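PDB 6VXC: trans-4-hydroxy-L-proline dehydratase, which catalyses the glycyl-radical-dependent dehydration of trans-4-hydroxy-L-proline to (S)-1-pyrroline-5-carboxylate in the anaerobic degradation of hydroxyproline. Local coordinates for residues S82-E87 and W335-N340; L88-K93 and L259-T264; S581-K586 and N620-Y625. All blocks are in the same frame, centred on the assembly; numbering follows the deposited sequence.

Contact 1 (S82-E87 and W335-N340)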
# COMPACT_ATOMS: atom_id res chain seq x y z
N SER A 82 -20.05 -15.83 -9.67
CA SER A 82 -20.60 -16.51 -8.51
C SER A 82 -21.28 -15.50 -7.59
O SER A 82 -20.87 -14.34 -7.51
CB SER A 82 -19.54 -17.28 -7.74
OG SER A 82 -18.55 -16.41 -7.25
N ILE A 83 -22.33 -15.96 -6.91
CA ILE A 83 -23.04 -15.19 -5.89
C ILE A 83 -23.04 -16.03 -4.63
O ILE A 83 -23.54 -17.16 -4.63
CB ILE A 83 -24.48 -14.86 -6.33
CG1 ILE A 83 -24.46 -14.00 -7.60
CG2 ILE A 83 -25.26 -14.20 -5.19
CD1 ILE A 83 -25.83 -13.54 -8.06
N ASN A 84 -22.47 -15.51 -3.56
CA ASN A 84 -22.36 -16.28 -2.33
C ASN A 84 -23.65 -16.17 -1.52
O ASN A 84 -24.40 -15.20 -1.62
CB ASN A 84 -21.15 -15.81 -1.52
CG ASN A 84 -19.85 -15.95 -2.29
OD1 ASN A 84 -19.50 -17.03 -2.76
ND2 ASN A 84 -19.15 -14.83 -2.47
N ASP A 85 -23.90 -17.19 -0.71
CA ASP A 85 -25.14 -17.27 0.04
C ASP A 85 -25.28 -16.10 1.01
O ASP A 85 -24.45 -15.91 1.90
CB ASP A 85 -25.22 -18.60 0.79
CG ASP A 85 -26.55 -18.78 1.48
OD1 ASP A 85 -27.58 -18.82 0.77
OD2 ASP A 85 -26.58 -18.89 2.72
N GLY A 86 -26.34 -15.32 0.83
CA GLY A 86 -26.63 -14.20 1.69
C GLY A 86 -26.11 -12.86 1.21
O GLY A 86 -26.41 -11.85 1.84
N GLU A 87 -25.39 -12.82 0.10
CA GLU A 87 -24.81 -11.56 -0.35
C GLU A 87 -25.88 -10.55 -0.72
O GLU A 87 -26.96 -10.90 -1.21
CB GLU A 87 -23.88 -11.78 -1.53
CG GLU A 87 -22.54 -12.34 -1.10
CD GLU A 87 -21.54 -12.43 -2.23
OE1 GLU A 87 -21.96 -12.58 -3.40
OE2 GLU A 87 -20.33 -12.34 -1.93
N TRP A 335 -17.29 -4.76 3.63
CA TRP A 335 -16.09 -5.14 4.36
C TRP A 335 -15.71 -6.59 4.07
O TRP A 335 -14.54 -6.90 3.80
CB TRP A 335 -16.31 -4.94 5.87
CG TRP A 335 -15.58 -3.73 6.43
CD1 TRP A 335 -14.70 -3.73 7.46
CD2 TRP A 335 -15.65 -2.38 5.96
NE1 TRP A 335 -14.22 -2.46 7.67
CE2 TRP A 335 -14.79 -1.61 6.77
CE3 TRP A 335 -16.38 -1.74 4.95
CZ2 TRP A 335 -14.63 -0.24 6.60
CZ3 TRP A 335 -16.21 -0.37 4.78
CH2 TRP A 335 -15.35 0.36 5.60
N VAL A 336 -16.70 -7.49 4.10
CA VAL A 336 -16.42 -8.89 3.82
C VAL A 336 -15.91 -9.05 2.39
O VAL A 336 -15.02 -9.87 2.14
CB VAL A 336 -17.68 -9.74 4.07
CG1 VAL A 336 -17.47 -11.14 3.53
CG2 VAL A 336 -18.05 -9.76 5.56
N LYS A 337 -16.45 -8.30 1.44
CA LYS A 337 -15.99 -8.42 0.05
C LYS A 337 -14.50 -8.10 -0.07
O LYS A 337 -13.75 -8.82 -0.73
CB LYS A 337 -16.80 -7.54 -0.89
CG LYS A 337 -18.28 -7.86 -0.97
CD LYS A 337 -18.56 -9.33 -1.36
CE LYS A 337 -17.94 -9.76 -2.66
NZ LYS A 337 -18.23 -11.19 -3.03
N PHE A 338 -14.06 -7.01 0.57
CA PHE A 338 -12.63 -6.72 0.62
C PHE A 338 -11.86 -7.91 1.20
O PHE A 338 -10.83 -8.33 0.65
CB PHE A 338 -12.36 -5.48 1.48
CG PHE A 338 -12.63 -4.17 0.80
CD1 PHE A 338 -11.75 -3.65 -0.13
CD2 PHE A 338 -13.74 -3.40 1.17
CE1 PHE A 338 -11.98 -2.41 -0.71
CE2 PHE A 338 -13.98 -2.18 0.60
CZ PHE A 338 -13.11 -1.68 -0.35
N ASN A 339 -12.34 -8.46 2.31
CA ASN A 339 -11.64 -9.55 2.99
C ASN A 339 -11.62 -10.84 2.19
O ASN A 339 -10.82 -11.72 2.50
CB ASN A 339 -12.25 -9.82 4.37
CG ASN A 339 -11.32 -10.61 5.27
OD1 ASN A 339 -10.26 -10.12 5.67
ND2 ASN A 339 -11.71 -11.82 5.63
N ASN A 340 -12.48 -10.96 1.17
CA ASN A 340 -12.47 -12.11 0.27
C ASN A 340 -11.41 -12.01 -0.83
O ASN A 340 -11.22 -13.01 -1.54
CB ASN A 340 -13.85 -12.28 -0.40
CG ASN A 340 -14.89 -12.88 0.54
OD1 ASN A 340 -14.58 -13.28 1.65
ND2 ASN A 340 -16.13 -12.96 0.07
O HOH W 1 -20.03 -12.45 -5.43
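Lys337 and Glu87 form a buried salt bridge, with NZ of Lys337 2.6 Å from OE2 of Glu87. The ammonium meets this oxygen on its syn side, 26° out of the carboxylate plane, and the two side chains run at about a right angle to each other. The same NZ is also salt-bridged to OE2 of Glu92, and its place between two carboxylates probably favours the protonated form. Lys337 is bent at chi2 and chi3 (both -56°), which curls its chain before NZ reaches Glu87. On the opposite face of its carboxylate plane, OE2 of Glu87 takes a second bond from ND2 of Asn84 at 2.8 Å, the oxygen lying close to the plane of the amide. The other carboxylate oxygen, Glu87 OE1, accepts the backbone N of Asn84 at 3.0 Å from above the carboxylate plane. Both donors sit at the start of a type II beta turn, Asn84 to Glu87, in the loop between helix 64-78 and strand 99-101; the turn is closed by Glu87 N to Asn84 O at 3.1 Å, and its third residue is Gly86. A water donates to OE1 of Glu87 and to Ser82 O, at 2.8 and 2.9 Å, tying the carboxylate to the backbone just before the turn. Farther out, Asn340 gives ND2 to Glu92 and turns OD1 to Ser36 on helix 27-38, whose Leu32 packs on Glu87.

Contact 2 (L88-K93 and L259-T264)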
# COMPACT_ATOMS: atom_id res chain seq x y z
N LEU A 88 -25.58 -9.29 -0.45
CA LEU A 88 -26.26 -8.15 -1.02
C LEU A 88 -25.41 -7.41 -2.04
O LEU A 88 -25.97 -6.82 -2.97
CB LEU A 88 -26.69 -7.17 0.09
CG LEU A 88 -27.76 -7.61 1.11
CD1 LEU A 88 -27.96 -6.58 2.21
CD2 LEU A 88 -29.09 -7.87 0.41
N ILE A 89 -24.09 -7.43 -1.88
CA ILE A 89 -23.13 -6.90 -2.85
C ILE A 89 -22.41 -8.08 -3.48
O ILE A 89 -21.89 -8.94 -2.77
CB ILE A 89 -22.11 -5.96 -2.17
CG1 ILE A 89 -22.83 -4.82 -1.46
CG2 ILE A 89 -21.07 -5.43 -3.20
CD1 ILE A 89 -23.65 -3.95 -2.39
N VAL A 90 -22.32 -8.10 -4.82
CA VAL A 90 -21.80 -9.26 -5.54
C VAL A 90 -20.56 -8.88 -6.34
O VAL A 90 -20.37 -7.72 -6.74
CB VAL A 90 -22.85 -9.91 -6.47
CG1 VAL A 90 -24.07 -10.38 -5.68
CG2 VAL A 90 -23.23 -8.94 -7.57
N GLY A 91 -19.72 -9.88 -6.59
CA GLY A 91 -18.48 -9.73 -7.33
C GLY A 91 -17.29 -10.31 -6.60
O GLY A 91 -17.03 -9.98 -5.44
N GLU A 92 -16.56 -11.21 -7.27
CA GLU A 92 -15.33 -11.81 -6.75
C GLU A 92 -14.25 -11.70 -7.82
O GLU A 92 -14.55 -11.83 -9.01
CB GLU A 92 -15.54 -13.29 -6.36
CG GLU A 92 -16.47 -13.56 -5.16
CD GLU A 92 -15.81 -13.28 -3.80
OE1 GLU A 92 -14.57 -13.26 -3.73
OE2 GLU A 92 -16.56 -13.09 -2.81
N LYS A 93 -13.01 -11.44 -7.41
CA LYS A 93 -11.91 -11.42 -8.37
C LYS A 93 -11.70 -12.79 -8.99
O LYS A 93 -11.58 -12.92 -10.21
CB LYS A 93 -10.62 -10.93 -7.72
CG LYS A 93 -10.59 -9.45 -7.37
CD LYS A 93 -9.30 -9.06 -6.63
CE LYS A 93 -8.07 -9.16 -7.53
NZ LYS A 93 -6.79 -9.07 -6.79
N LEU A 259 -33.53 -11.01 -6.40
CA LEU A 259 -34.21 -10.05 -7.25
C LEU A 259 -33.72 -8.63 -6.99
O LEU A 259 -33.62 -7.82 -7.91
CB LEU A 259 -35.72 -10.14 -7.02
CG LEU A 259 -36.41 -11.41 -7.55
CD1 LEU A 259 -37.91 -11.40 -7.27
CD2 LEU A 259 -36.14 -11.66 -9.01
N LEU A 260 -33.37 -8.33 -5.74
CA LEU A 260 -32.78 -7.03 -5.45
C LEU A 260 -31.41 -6.88 -6.10
O LEU A 260 -31.09 -5.82 -6.63
CB LEU A 260 -32.68 -6.83 -3.94
CG LEU A 260 -31.96 -5.56 -3.49
CD1 LEU A 260 -32.60 -4.30 -4.06
CD2 LEU A 260 -31.94 -5.52 -1.98
N ILE A 261 -30.61 -7.94 -6.08
CA ILE A 261 -29.31 -7.90 -6.75
C ILE A 261 -29.49 -7.60 -8.23
O ILE A 261 -28.85 -6.71 -8.79
CB ILE A 261 -28.55 -9.22 -6.54
CG1 ILE A 261 -28.15 -9.37 -5.07
CG2 ILE A 261 -27.31 -9.27 -7.43
CD1 ILE A 261 -27.60 -10.74 -4.74
N ALA A 262 -30.41 -8.33 -8.87
CA ALA A 262 -30.65 -8.14 -10.30
C ALA A 262 -31.08 -6.71 -10.60
O ALA A 262 -30.57 -6.10 -11.54
CB ALA A 262 -31.69 -9.14 -10.79
N GLU A 263 -32.00 -6.15 -9.80
CA GLU A 263 -32.41 -4.75 -9.99
C GLU A 263 -31.25 -3.78 -9.83
O GLU A 263 -31.18 -2.76 -10.51
CB GLU A 263 -33.51 -4.37 -8.98
CG GLU A 263 -34.90 -4.88 -9.29
CD GLU A 263 -35.82 -4.82 -8.06
OE1 GLU A 263 -36.84 -5.55 -8.06
OE2 GLU A 263 -35.54 -4.04 -7.12
N THR A 264 -30.36 -4.04 -8.87
CA THR A 264 -29.22 -3.16 -8.68
C THR A 264 -28.30 -3.20 -9.89
O THR A 264 -27.84 -2.16 -10.37
CB THR A 264 -28.50 -3.56 -7.39
OG1 THR A 264 -29.44 -3.51 -6.30
CG2 THR A 264 -27.31 -2.66 -7.10
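Val90 and Ile261 make the closest apolar pair of a loop-on-helix packing contact, in which the loop that follows helix 64-78 lies against helix 252-267 of the pyruvate formate-lyase-like fold. Their branches meet tip to tip: CG1 of Val90 is 3.7 Å from CD1 of Ile261 and 3.8 Å from its CG2, so one valine methyl touches both arms of the isoleucine. With CG1 of Ile261 beside its backbone N (chi1 -68°), CD1 extends anti to CA (chi2 171°) and lies close beside CG2, so that both methyls face the same valine branch. A looser apolar pair lies to one side, where CD2 of Leu88 and CD2 of Leu260 are 4.4 Å apart; helix 324-339 also covers both leucines, through Arg326. Backbone meets side chain at Leu88, whose carbonyl O is 4.0 Å from CG1 of Ile261, a van der Waals contact. Among the polar bonds, Val90 O accepts from Gln281 of helix 276-293, and within helix 252-267 the hydroxyl of Thr264 turns back on its own backbone, OG1 donating to Leu260 O at 2.9 Å from the face of the carbonyl opposite to that used by Thr264 N.

Contact 3 (S581-K586 and N620-Y625)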
# COMPACT_ATOMS: atom_id res chain seq x y z
N SER A 581 23.33 5.44 13.99
CA SER A 581 24.66 5.01 13.57
C SER A 581 25.58 6.20 13.35
O SER A 581 26.70 6.24 13.87
CB SER A 581 24.58 4.15 12.31
OG SER A 581 24.00 2.89 12.60
N LEU A 582 25.13 7.19 12.57
CA LEU A 582 25.96 8.37 12.33
C LEU A 582 26.14 9.17 13.61
O LEU A 582 27.20 9.75 13.84
CB LEU A 582 25.36 9.22 11.23
CG LEU A 582 25.62 8.81 9.77
CD1 LEU A 582 24.76 9.63 8.80
CD2 LEU A 582 27.10 8.93 9.42
N THR A 583 25.10 9.22 14.45
CA THR A 583 25.24 9.86 15.75
C THR A 583 26.29 9.16 16.59
O THR A 583 27.12 9.81 17.23
CB THR A 583 23.89 9.89 16.50
OG1 THR A 583 22.93 10.67 15.77
CG2 THR A 583 24.06 10.52 17.89
N ALA A 584 26.30 7.83 16.59
CA ALA A 584 27.30 7.10 17.35
C ALA A 584 28.72 7.42 16.87
O ALA A 584 29.65 7.54 17.67
CB ALA A 584 27.04 5.59 17.26
N ILE A 585 28.89 7.55 15.56
CA ILE A 585 30.21 7.85 15.02
C ILE A 585 30.64 9.27 15.39
O ILE A 585 31.76 9.49 15.88
CB ILE A 585 30.23 7.62 13.50
CG1 ILE A 585 30.07 6.13 13.18
CG2 ILE A 585 31.50 8.22 12.90
CD1 ILE A 585 29.93 5.83 11.67
N LYS A 586 29.76 10.24 15.19
CA LYS A 586 30.10 11.62 15.52
C LYS A 586 30.46 11.76 16.99
O LYS A 586 31.48 12.37 17.34
CB LYS A 586 28.95 12.54 15.17
CG LYS A 586 29.21 14.00 15.47
CD LYS A 586 27.96 14.79 15.12
CE LYS A 586 28.22 16.26 15.11
NZ LYS A 586 26.98 16.96 14.67
N ASN A 620 24.52 2.28 24.90
CA ASN A 620 24.03 2.74 26.19
C ASN A 620 24.61 4.07 26.66
O ASN A 620 24.09 4.64 27.62
CB ASN A 620 24.30 1.68 27.26
CG ASN A 620 23.70 0.34 26.89
OD1 ASN A 620 22.54 0.25 26.51
ND2 ASN A 620 24.50 -0.72 26.98
N LYS A 621 25.67 4.57 26.04
CA LYS A 621 26.25 5.83 26.49
C LYS A 621 26.32 6.87 25.37
O LYS A 621 27.17 7.76 25.40
CB LYS A 621 27.62 5.63 27.15
CG LYS A 621 27.59 4.99 28.56
CD LYS A 621 27.79 3.48 28.57
CE LYS A 621 28.21 2.98 29.97
NZ LYS A 621 27.14 3.04 31.00
N THR A 622 25.40 6.79 24.41
CA THR A 622 25.42 7.64 23.23
C THR A 622 24.03 8.21 22.96
O THR A 622 23.03 7.53 23.16
CB THR A 622 25.92 6.84 22.00
OG1 THR A 622 27.24 6.35 22.25
CG2 THR A 622 25.92 7.71 20.72
N PRO A 623 23.95 9.47 22.53
CA PRO A 623 22.64 10.06 22.24
C PRO A 623 21.88 9.25 21.19
O PRO A 623 22.48 8.60 20.32
CB PRO A 623 22.99 11.46 21.72
CG PRO A 623 24.31 11.74 22.27
CD PRO A 623 25.04 10.43 22.30
N LYS A 624 20.55 9.28 21.28
CA LYS A 624 19.67 8.47 20.44
C LYS A 624 18.49 9.28 19.91
O LYS A 624 17.88 10.08 20.63
CB LYS A 624 19.13 7.26 21.21
CG LYS A 624 20.17 6.23 21.69
CD LYS A 624 20.78 5.44 20.57
CE LYS A 624 21.84 4.44 21.09
NZ LYS A 624 22.53 3.77 19.96
N TYR A 625 18.13 9.02 18.66
CA TYR A 625 16.93 9.59 18.07
C TYR A 625 15.68 9.13 18.82
O TYR A 625 15.58 7.98 19.25
CB TYR A 625 16.87 9.16 16.61
CG TYR A 625 15.58 9.38 15.89
CD1 TYR A 625 15.13 10.66 15.60
CD2 TYR A 625 14.81 8.29 15.49
CE1 TYR A 625 13.96 10.86 14.92
CE2 TYR A 625 13.63 8.48 14.77
CZ TYR A 625 13.21 9.77 14.51
OH TYR A 625 12.03 10.00 13.84
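Ala584 and Thr622 bring the two backbones to a CA-CA separation of 6.2 Å, and Thr583 and Pro623 follow at 7.0 Å, as the extended chain 622-623 passes beside one face of the helix. Thr622 drives its methyl at the helix backbone: CG2 lies 3.7 Å from CA of Ala584 and 4.2 Å from its CB, and it also lies 4.2 Å from Thr583 O, consistent with the small side chain at Ala584. In Thr622, CG2 is anti to the backbone N while OG1 stands beside it (chi1 -60°), which sends the methyl to the helix and the hydroxyl to Leu617 O and to Asn588 ND2. The contact is a helix-loop packing in the helical part of the glycyl radical enzyme fold, joining helix 575-591 to the connection from helix 612-620 to helix 630-647. Thr583 answers with its own methyl, CG2 approaching Pro623 O at 3.5 Å and the ring carbon CB of Pro623 at 4.1 Å. Its hydroxyl is spent inside the helix on Thr579 O, so the group offered to the loop is apolar. Beyond these pairs, Ile635 of helix 630-647 packs on Thr583, and Tyr587, one turn along from Thr583, touches Pro623. The loop is held to the same helix farther on by Asp580 OD1, which accepts the backbone N of Tyr625.

How the contacts relate
Contacts 1 and 2 are neighbours, their centres about 10 Å apart, because the segments 82-87 and 88-93 are consecutive in the loop between helix 64-78 and strand 99-101. This loop meets helix 252-267 through contact 2 and, later in the chain, the C-terminal part of helix 324-339 through contact 1, so contact 2 closes within the span of contact 1. Glu92 of segment 88-93 connects them directly, reaching Lys337 and Asn340 of contact 1. Contact 3 comes afterwards in sequence and on the opposite side of the chain's centre, its centre about 52 Å from that of contact 1 and about 59 Å from that of contact 2. The contacts thus pack loops on helices in two separate regions of the chain, away from the probable radical-carrying cysteine and the glycyl radical site.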